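Local coordinates for protein predicted protease of the collagenase family (Methanopyrus kandleri, PDB 5D88) that probably acts as a peptidase of family U32, with a TIM-barrel fold and a bound zinc ion, at residues A[89-92]-A[93-96]; A[223-226]-A[227-230]; A[66-69]-A[70-74]. All coordinates share one frame; numbering follows the deposited sequence.

Contact 1 of 3, residues A[89-92]-A[93-96]; sequences AGCE and HLSP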
ATOM      1  N   ALA A  89      -7.581  -6.849   0.195  1.00 25.93           N
ATOM      2  CA  ALA A  89      -8.751  -7.673   0.475  1.00 28.00           C
ATOM      3  C   ALA A  89      -8.516  -8.575   1.683  1.00 26.78           C
ATOM      4  O   ALA A  89      -9.199  -9.599   1.847  1.00 26.92           O
ATOM      5  CB  ALA A  89      -9.114  -8.494  -0.757  1.00 31.56           C
ATOM      6  N   GLY A  90      -7.580  -8.199   2.549  1.00 26.19           N
ATOM      7  CA  GLY A  90      -7.314  -8.989   3.723  1.00 28.54           C
ATOM      8  C   GLY A  90      -6.814 -10.353   3.324  1.00 27.82           C
ATOM      9  O   GLY A  90      -6.023 -10.489   2.401  1.00 29.19           O
ATOM     10  N   CYS A  91      -7.305 -11.377   4.025  1.00 31.54           N
ATOM     11  CA  CYS A  91      -6.924 -12.764   3.804  1.00 33.23           C
ATOM     12  C   CYS A  91      -7.812 -13.470   2.786  1.00 29.57           C
ATOM     13  O   CYS A  91      -7.771 -14.698   2.692  1.00 30.10           O
ATOM     14  CB  CYS A  91      -6.953 -13.528   5.128  1.00 40.42           C
ATOM     15  SG  CYS A  91      -5.508 -13.190   6.208  1.00 41.58           S
ATOM     16  N   GLU A  92      -8.617 -12.738   2.021  1.00 31.40           N
ATOM     17  CA  GLU A  92      -9.541 -13.420   1.117  1.00 39.31           C
ATOM     18  C   GLU A  92      -8.809 -14.360   0.162  1.00 33.81           C
ATOM     19  O   GLU A  92      -9.261 -15.484  -0.084  1.00 33.87           O
ATOM     20  CB  GLU A  92     -10.363 -12.399   0.334  1.00 55.22           C
ATOM     21  CG  GLU A  92     -11.846 -12.489   0.663  1.00 74.36           C
ATOM     22  CD  GLU A  92     -12.632 -11.256   0.242  1.00 88.88           C
ATOM     23  OE1 GLU A  92     -12.381 -10.731  -0.866  1.00 95.80           O
ATOM     24  OE2 GLU A  92     -13.507 -10.817   1.024  1.00 92.42           O
ATOM     25  N   HIS A  93      -7.674 -13.921  -0.385  1.00 35.22           N
ATOM     26  CA  HIS A  93      -6.958 -14.726  -1.371  1.00 37.19           C
ATOM     27  C   HIS A  93      -6.364 -15.992  -0.759  1.00 36.99           C
ATOM     28  O   HIS A  93      -5.999 -16.910  -1.501  1.00 38.39           O
ATOM     29  CB  HIS A  93      -5.849 -13.881  -2.038  1.00 45.04           C
ATOM     30  CG  HIS A  93      -6.346 -12.643  -2.747  1.00 47.03           C
ATOM     31  ND1 HIS A  93      -7.632 -12.524  -3.234  1.00 49.74           N
ATOM     32  CD2 HIS A  93      -5.728 -11.465  -3.035  1.00 50.25           C
ATOM     33  CE1 HIS A  93      -7.784 -11.333  -3.796  1.00 52.25           C
ATOM     34  NE2 HIS A  93      -6.639 -10.677  -3.705  1.00 49.43           N
ATOM     35  N   LEU A  94      -6.250 -16.060   0.571  1.00 37.40           N
ATOM     36  CA  LEU A  94      -5.613 -17.198   1.220  1.00 39.46           C
ATOM     37  C   LEU A  94      -6.548 -18.377   1.437  1.00 45.15           C
ATOM     38  O   LEU A  94      -6.065 -19.492   1.685  1.00 46.96           O
ATOM     39  CB  LEU A  94      -5.040 -16.777   2.575  1.00 35.72           C
ATOM     40  CG  LEU A  94      -4.048 -15.623   2.501  1.00 39.54           C
ATOM     41  CD1 LEU A  94      -3.626 -15.220   3.903  1.00 43.33           C
ATOM     42  CD2 LEU A  94      -2.840 -15.987   1.643  1.00 40.67           C
ATOM     43  N   SER A  95      -7.855 -18.159   1.386  1.00 47.40           N
ATOM     44  CA  SER A  95      -8.801 -19.225   1.680  1.00 52.75           C
ATOM     45  C   SER A  95      -9.229 -19.926   0.399  1.00 54.95           C
ATOM     46  O   SER A  95      -9.208 -19.328  -0.677  1.00 51.52           O
ATOM     47  CB  SER A  95     -10.038 -18.668   2.382  1.00 56.89           C
ATOM     48  OG  SER A  95     -10.487 -17.471   1.759  1.00 61.04           O
ATOM     49  N   PRO A  96      -9.639 -21.196   0.464  1.00 62.23           N
ATOM     50  CA  PRO A  96     -10.132 -21.833  -0.765  1.00 62.97           C
ATOM     51  C   PRO A  96     -11.381 -21.160  -1.294  1.00 60.49           C
ATOM     52  O   PRO A  96     -11.598 -21.166  -2.511  1.00 58.75           O
ATOM     53  CB  PRO A  96     -10.387 -23.284  -0.334  1.00 66.19           C
ATOM     54  CG  PRO A  96     -10.688 -23.182   1.131  1.00 66.72           C
ATOM     55  CD  PRO A  96      -9.828 -22.052   1.648  1.00 65.13           C
TER
HETATM   56  O   HOH W   1      -6.462 -11.535   0.045  1.00 37.92           O
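His93 leans back over the turn that precedes it, its ring passing Ala89 obliquely, with CE1 4.4 Å from Ala89 CB. A chi1 of -59° places CG anti to the carbonyl carbon and beside the backbone N, on the side of that turn. The ring is held from outside: NE2 is hydrogen-bonded to Asp122, and Tyr124 meets it edge-to-face. The amide of His93 is served by a water, which accepts from His93 N at 2.7 Å and donates to Gly90 O at 2.6 Å, linking Gly90, inside the type II' turn of Ala89 to Glu92, to the first residue after it. Glu92 takes part through its main chain, not its carboxylate: Ser95 OG donates to Glu92 O over 3.0 Å, the hydroxyl tilted 31° from the carbonyl plane. The same oxygen takes a weak bond from Ser95 N at 3.4 Å. With alanine in place of this serine, Glu92 O would probably lose its hydroxyl donor and keep only the weak amide bond from this position. Cys91 O accepts from Leu94 N at 2.9 Å, the i to i+3 bond of the short 3-10 turn, and Cys91 SG lies 3.6 Å from Leu94 CD1. Main-chain bonds, one serine hydroxyl and a water thus join the two halves of the loop, while Cys91, His93 and Leu94 present their side chains to the second subunit.

Contact 2 of 3, residues A[223-226]-A[227-230]; sequences NPYE and PMRE
Tyr225 O is gripped by two donors from the residues that follow it. Met228 N reaches it at 3.1 Å, closing a four-residue i to i+3 turn, and Arg229 NH1 adds a weak bond of 3.2 Å. That second bond is strongly bent, 123° at the hydrogen, although the oxygen sits at the edge of the guanidinium, near its plane. Arg229 folds back to this position because its CG stands between N and the carbonyl carbon (chi1 85°) and the chain bends again at chi2. The stronger anchors of the group are the salt bridges of NH2 to Asp197 and Glu203, so the carbonyl probably takes only a small share in fixing it.

Tyr225 and Met228 run side by side, pointing the same way. Met228 SD comes to the ring's edge, 3.9 Å from Tyr225 CD1 and 5.2 Å from the ring centroid, lying 79° off the ring normal. The thioether's methyl, Met228 CE, stops 3.5 Å from Pro224 O. On one face of the same ring sits Pro224 CG, 4.0 Å above the plane and offset toward the rim. The phenol is held across the dimer, where Tyr225 OH bonds to Asp122 of the second subunit.

Upstream, Asn223 OD1 accepts from Tyr225 N at 2.9 Å, while its ND2 is tied to Glu203 on helix 200-213. Pro227 CD packs 3.5 Å from Asn223 O. Taken together, these features are those of an Asx turn superimposed on the start of a type I beta turn, both opening at Asn223, followed by a Met-aromatic pair, in an interface loop between helix 200-213 and strand 233-234.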
ATOM      1  N   ASN A 223     -11.765   8.232  11.290  1.00 29.82           N
ATOM      2  CA  ASN A 223     -10.686   8.093  10.314  1.00 27.96           C
ATOM      3  C   ASN A 223      -9.421   8.701  10.903  1.00 28.44           C
ATOM      4  O   ASN A 223      -9.326   9.928  10.991  1.00 28.81           O
ATOM      5  CB  ASN A 223     -11.032   8.778   8.998  1.00 26.26           C
ATOM      6  CG  ASN A 223      -9.885   8.688   7.974  1.00 26.55           C
ATOM      7  OD1 ASN A 223      -8.825   8.141   8.258  1.00 27.82           O
ATOM      8  ND2 ASN A 223     -10.117   9.202   6.781  1.00 26.70           N
ATOM      9  N   PRO A 224      -8.441   7.905  11.323  1.00 28.63           N
ATOM     10  CA  PRO A 224      -7.271   8.484  11.999  1.00 29.59           C
ATOM     11  C   PRO A 224      -6.353   9.254  11.073  1.00 28.24           C
ATOM     12  O   PRO A 224      -5.509  10.025  11.557  1.00 29.20           O
ATOM     13  CB  PRO A 224      -6.572   7.259  12.592  1.00 32.59           C
ATOM     14  CG  PRO A 224      -6.974   6.129  11.694  1.00 31.95           C
ATOM     15  CD  PRO A 224      -8.362   6.439  11.220  1.00 30.22           C
ATOM     16  N   TYR A 225      -6.478   9.050   9.771  1.00 25.61           N
ATOM     17  CA  TYR A 225      -5.637   9.699   8.779  1.00 26.06           C
ATOM     18  C   TYR A 225      -6.180  11.062   8.384  1.00 27.38           C
ATOM     19  O   TYR A 225      -5.419  11.897   7.888  1.00 29.32           O
ATOM     20  CB  TYR A 225      -5.502   8.775   7.544  1.00 25.96           C
ATOM     21  CG  TYR A 225      -5.032   7.390   7.922  1.00 25.43           C
ATOM     22  CD1 TYR A 225      -3.786   7.187   8.499  1.00 25.52           C
ATOM     23  CD2 TYR A 225      -5.846   6.286   7.749  1.00 24.41           C
ATOM     24  CE1 TYR A 225      -3.374   5.918   8.905  1.00 25.65           C
ATOM     25  CE2 TYR A 225      -5.422   5.021   8.152  1.00 23.90           C
ATOM     26  CZ  TYR A 225      -4.193   4.858   8.731  1.00 24.87           C
ATOM     27  OH  TYR A 225      -3.780   3.604   9.127  1.00 27.31           O
ATOM     28  N   GLU A 226      -7.463  11.327   8.646  1.00 30.32           N
ATOM     29  CA  GLU A 226      -8.071  12.589   8.217  1.00 33.70           C
ATOM     30  C   GLU A 226      -7.378  13.812   8.816  1.00 36.18           C
ATOM     31  O   GLU A 226      -7.067  14.753   8.060  1.00 37.77           O
ATOM     32  CB  GLU A 226      -9.570  12.521   8.547  1.00 36.21           C
ATOM     33  CG  GLU A 226     -10.402  13.808   8.460  1.00 38.13           C
ATOM     34  CD  GLU A 226     -10.643  14.351   7.054  1.00 39.19           C
ATOM     35  OE1 GLU A 226     -10.789  13.587   6.070  1.00 33.55           O
ATOM     36  OE2 GLU A 226     -10.728  15.599   6.963  1.00 44.08           O
ATOM     37  N   PRO A 227      -7.093  13.877  10.118  1.00 34.67           N
ATOM     38  CA  PRO A 227      -6.432  15.073  10.673  1.00 37.69           C
ATOM     39  C   PRO A 227      -4.937  15.182  10.391  1.00 35.49           C
ATOM     40  O   PRO A 227      -4.322  16.186  10.784  1.00 36.06           O
ATOM     41  CB  PRO A 227      -6.672  14.934  12.177  1.00 40.48           C
ATOM     42  CG  PRO A 227      -6.990  13.520  12.410  1.00 38.63           C
ATOM     43  CD  PRO A 227      -7.507  12.927  11.158  1.00 35.55           C
ATOM     44  N   MET A 228      -4.333  14.195   9.736  1.00 34.85           N
ATOM     45  CA  MET A 228      -2.874  14.140   9.657  1.00 34.00           C
ATOM     46  C   MET A 228      -2.261  15.120   8.668  1.00 36.63           C
ATOM     47  O   MET A 228      -1.135  15.580   8.904  1.00 38.26           O
ATOM     48  CB  MET A 228      -2.427  12.727   9.287  1.00 34.87           C
ATOM     49  CG  MET A 228      -2.530  11.760  10.421  1.00 32.15           C
ATOM     50  SD  MET A 228      -1.760  10.184   9.958  1.00 30.55           S
ATOM     51  CE  MET A 228      -2.132   9.223  11.412  1.00 32.00           C
ATOM     52  N   ARG A 229      -2.922  15.439   7.553  1.00 34.81           N
ATOM     53  CA  ARG A 229      -2.271  16.297   6.570  1.00 36.88           C
ATOM     54  C   ARG A 229      -3.294  16.855   5.593  1.00 38.82           C
ATOM     55  O   ARG A 229      -4.460  16.457   5.581  1.00 37.77           O
ATOM     56  CB  ARG A 229      -1.173  15.539   5.796  1.00 37.38           C
ATOM     57  CG  ARG A 229      -1.655  14.726   4.590  1.00 37.26           C
ATOM     58  CD  ARG A 229      -2.588  13.643   4.970  1.00 35.41           C
ATOM     59  NE  ARG A 229      -2.830  12.694   3.868  1.00 32.78           N
ATOM     60  CZ  ARG A 229      -3.858  11.846   3.815  1.00 29.32           C
ATOM     61  NH1 ARG A 229      -4.789  11.841   4.767  1.00 29.50           N
ATOM     62  NH2 ARG A 229      -3.976  11.021   2.801  1.00 28.73           N
ATOM     63  N   GLU A 230      -2.811  17.778   4.759  1.00 40.70           N
ATOM     64  CA  GLU A 230      -3.520  18.251   3.576  1.00 41.80           C
ATOM     65  C   GLU A 230      -3.213  17.289   2.439  1.00 38.74           C
ATOM     66  O   GLU A 230      -2.053  17.145   2.035  1.00 37.23           O
ATOM     67  CB  GLU A 230      -3.084  19.676   3.209  1.00 53.44           C
ATOM     68  CG  GLU A 230      -3.833  20.320   2.033  1.00 65.35           C
ATOM     69  CD  GLU A 230      -5.314  20.624   2.335  1.00 78.56           C
ATOM     70  OE1 GLU A 230      -5.695  20.683   3.528  1.00 81.55           O
ATOM     71  OE2 GLU A 230      -6.099  20.806   1.373  1.00 82.88           O
TER

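Contact 3 of 3, residues A[66-69]-A[70-74]; sequences VEDI and VDVAK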
ATOM      1  N   VAL A  66     -26.263   1.764  -7.502  1.00 35.22           N
ATOM      2  CA  VAL A  66     -25.391   1.374  -8.605  1.00 36.32           C
ATOM      3  C   VAL A  66     -26.219   0.863  -9.777  1.00 38.25           C
ATOM      4  O   VAL A  66     -25.992   1.234 -10.935  1.00 36.72           O
ATOM      5  CB  VAL A  66     -24.379   0.324  -8.124  1.00 33.85           C
ATOM      6  CG1 VAL A  66     -23.592  -0.262  -9.296  1.00 34.94           C
ATOM      7  CG2 VAL A  66     -23.453   0.956  -7.113  1.00 35.88           C
ATOM      8  N   GLU A  67     -27.198   0.004  -9.494  1.00 40.25           N
ATOM      9  CA  GLU A  67     -27.959  -0.610 -10.575  1.00 42.38           C
ATOM     10  C   GLU A  67     -28.805   0.424 -11.307  1.00 42.84           C
ATOM     11  O   GLU A  67     -28.907   0.393 -12.541  1.00 44.04           O
ATOM     12  CB  GLU A  67     -28.789  -1.759 -10.009  1.00 47.67           C
ATOM     13  CG  GLU A  67     -27.844  -2.866  -9.505  1.00 55.38           C
ATOM     14  CD  GLU A  67     -28.529  -4.041  -8.825  1.00 60.73           C
ATOM     15  OE1 GLU A  67     -29.763  -3.998  -8.612  1.00 64.71           O
ATOM     16  OE2 GLU A  67     -27.808  -5.018  -8.500  1.00 57.23           O
ATOM     17  N   ASP A  68     -29.371   1.379 -10.566  1.00 41.92           N
ATOM     18  CA  ASP A  68     -30.102   2.483 -11.176  1.00 43.64           C
ATOM     19  C   ASP A  68     -29.183   3.360 -12.032  1.00 42.59           C
ATOM     20  O   ASP A  68     -29.542   3.743 -13.154  1.00 42.32           O
ATOM     21  CB  ASP A  68     -30.765   3.296 -10.066  1.00 45.12           C
ATOM     22  CG  ASP A  68     -31.702   4.347 -10.593  1.00 51.90           C
ATOM     23  OD1 ASP A  68     -32.437   4.072 -11.569  1.00 53.28           O
ATOM     24  OD2 ASP A  68     -31.705   5.453 -10.019  1.00 54.28           O
ATOM     25  N   ILE A  69     -27.997   3.688 -11.520  1.00 39.10           N
ATOM     26  CA  ILE A  69     -27.044   4.506 -12.271  1.00 35.81           C
ATOM     27  C   ILE A  69     -26.696   3.839 -13.591  1.00 37.68           C
ATOM     28  O   ILE A  69     -26.624   4.493 -14.641  1.00 38.43           O
ATOM     29  CB  ILE A  69     -25.778   4.749 -11.434  1.00 34.97           C
ATOM     30  CG1 ILE A  69     -26.073   5.714 -10.280  1.00 33.63           C
ATOM     31  CG2 ILE A  69     -24.625   5.290 -12.318  1.00 35.44           C
ATOM     32  CD1 ILE A  69     -25.012   5.637  -9.181  1.00 33.62           C
ATOM     33  N   VAL A  70     -26.417   2.536 -13.545  1.00 38.38           N
ATOM     34  CA  VAL A  70     -25.942   1.843 -14.738  1.00 41.09           C
ATOM     35  C   VAL A  70     -27.043   1.777 -15.790  1.00 43.52           C
ATOM     36  O   VAL A  70     -26.790   1.990 -16.984  1.00 42.59           O
ATOM     37  CB  VAL A  70     -25.407   0.446 -14.369  1.00 38.18           C
ATOM     38  CG1 VAL A  70     -25.051  -0.330 -15.609  1.00 39.62           C
ATOM     39  CG2 VAL A  70     -24.168   0.579 -13.474  1.00 37.62           C
ATOM     40  N   ASP A  71     -28.280   1.500 -15.370  1.00 46.45           N
ATOM     41  CA  ASP A  71     -29.398   1.468 -16.316  1.00 50.30           C
ATOM     42  C   ASP A  71     -29.543   2.791 -17.049  1.00 46.52           C
ATOM     43  O   ASP A  71     -29.630   2.831 -18.285  1.00 47.34           O
ATOM     44  CB  ASP A  71     -30.703   1.154 -15.591  1.00 59.36           C
ATOM     45  CG  ASP A  71     -30.757  -0.258 -15.083  1.00 67.02           C
ATOM     46  OD1 ASP A  71     -29.929  -1.084 -15.536  1.00 71.39           O
ATOM     47  OD2 ASP A  71     -31.636  -0.541 -14.239  1.00 67.79           O
ATOM     48  N   VAL A  72     -29.632   3.884 -16.299  1.00 43.54           N
ATOM     49  CA  VAL A  72     -29.874   5.184 -16.919  1.00 44.98           C
ATOM     50  C   VAL A  72     -28.689   5.588 -17.788  1.00 43.17           C
ATOM     51  O   VAL A  72     -28.864   6.160 -18.866  1.00 44.61           O
ATOM     52  CB  VAL A  72     -30.181   6.234 -15.836  1.00 47.01           C
ATOM     53  CG1 VAL A  72     -30.322   7.621 -16.439  1.00 47.44           C
ATOM     54  CG2 VAL A  72     -31.450   5.862 -15.104  1.00 49.30           C
ATOM     55  N   ALA A  73     -27.463   5.298 -17.340  1.00 43.02           N
ATOM     56  CA  ALA A  73     -26.287   5.640 -18.142  1.00 41.70           C
ATOM     57  C   ALA A  73     -26.305   4.929 -19.497  1.00 45.15           C
ATOM     58  O   ALA A  73     -25.966   5.523 -20.530  1.00 45.19           O
ATOM     59  CB  ALA A  73     -25.013   5.296 -17.373  1.00 41.74           C
ATOM     60  N   LYS A  74     -26.682   3.651 -19.515  1.00 44.27           N
ATOM     61  CA  LYS A  74     -26.771   2.945 -20.788  1.00 46.72           C
ATOM     62  C   LYS A  74     -27.866   3.530 -21.669  1.00 49.82           C
ATOM     63  O   LYS A  74     -27.689   3.652 -22.887  1.00 50.65           O
ATOM     64  CB  LYS A  74     -27.016   1.463 -20.544  1.00 45.55           C
ATOM     65  CG  LYS A  74     -25.817   0.734 -20.009  1.00 46.77           C
ATOM     66  CD  LYS A  74     -26.220  -0.657 -19.554  1.00 48.15           C
ATOM     67  CE  LYS A  74     -25.040  -1.471 -19.071  1.00 47.57           C
ATOM     68  NZ  LYS A  74     -24.433  -2.239 -20.176  1.00 48.53           N
TER
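Asp68 CG lies anti to its backbone N (chi1 -172°), while the chi1 of 175° in Val72 puts CG2 beside its own N, facing back to Asp68. The two side chains then lie side by side, pointing the same way, with Val72 CG2 4.1 Å from Asp68 OD1 and 3.5 Å from Asp68 O. Between them Val72 N donates to Asp68 O at 3.1 Å in a nearly straight bond, 174° at the hydrogen. The same i to i+4 pattern ties Val70 N to Val66 O and Ala73 N to Ile69 O, each at 2.9 Å, which is regular alpha-helical geometry.

On the buried side Val66 CG1 approaches Val70 CG2 at 4.3 Å. Ile69, Val70 and Ala73 touch strand 43-47, so helix 63-75 packs against the barrel within a beta-alpha-beta unit. Elsewhere on the helix Asp71 OD2 lies 3.3 Å from Glu67 O; both are acceptors, so the proximity brings no bond, and Glu67 OE2 finds its partner in the hydroxyl of Tyr108. The chemistry is thus divided: Ile69, Val70 and Ala73 meet the sheet, Val72 rests against helix 31-34, carboxylates stay off the strand, and the main chain supplies the hydrogen bonds between the two turns.

Overall arrangement
Along the chain contact 3 comes first, then contact 1, then contact 2, and none touches another within one subunit. The nearest atoms of contacts 1 and 2 are about 14 Å apart. Those of contacts 1 and 3 are about 17 Å apart, and those of contacts 2 and 3 about 21 Å. Contacts 1 and 2 both lie near the zinc ion bound by Cys88 and His209, the side chain of Ala89 about 7 Å from the metal and that of Tyr225 about 10 Å. Across the dimer they do meet: His93 packs on Tyr225 of the second subunit, and Asp122 of the His93 chain bonds to both, through OD2 to His93 NE2 and OD1 to that Tyr225 OH. Contact 3 lies away from the zinc site.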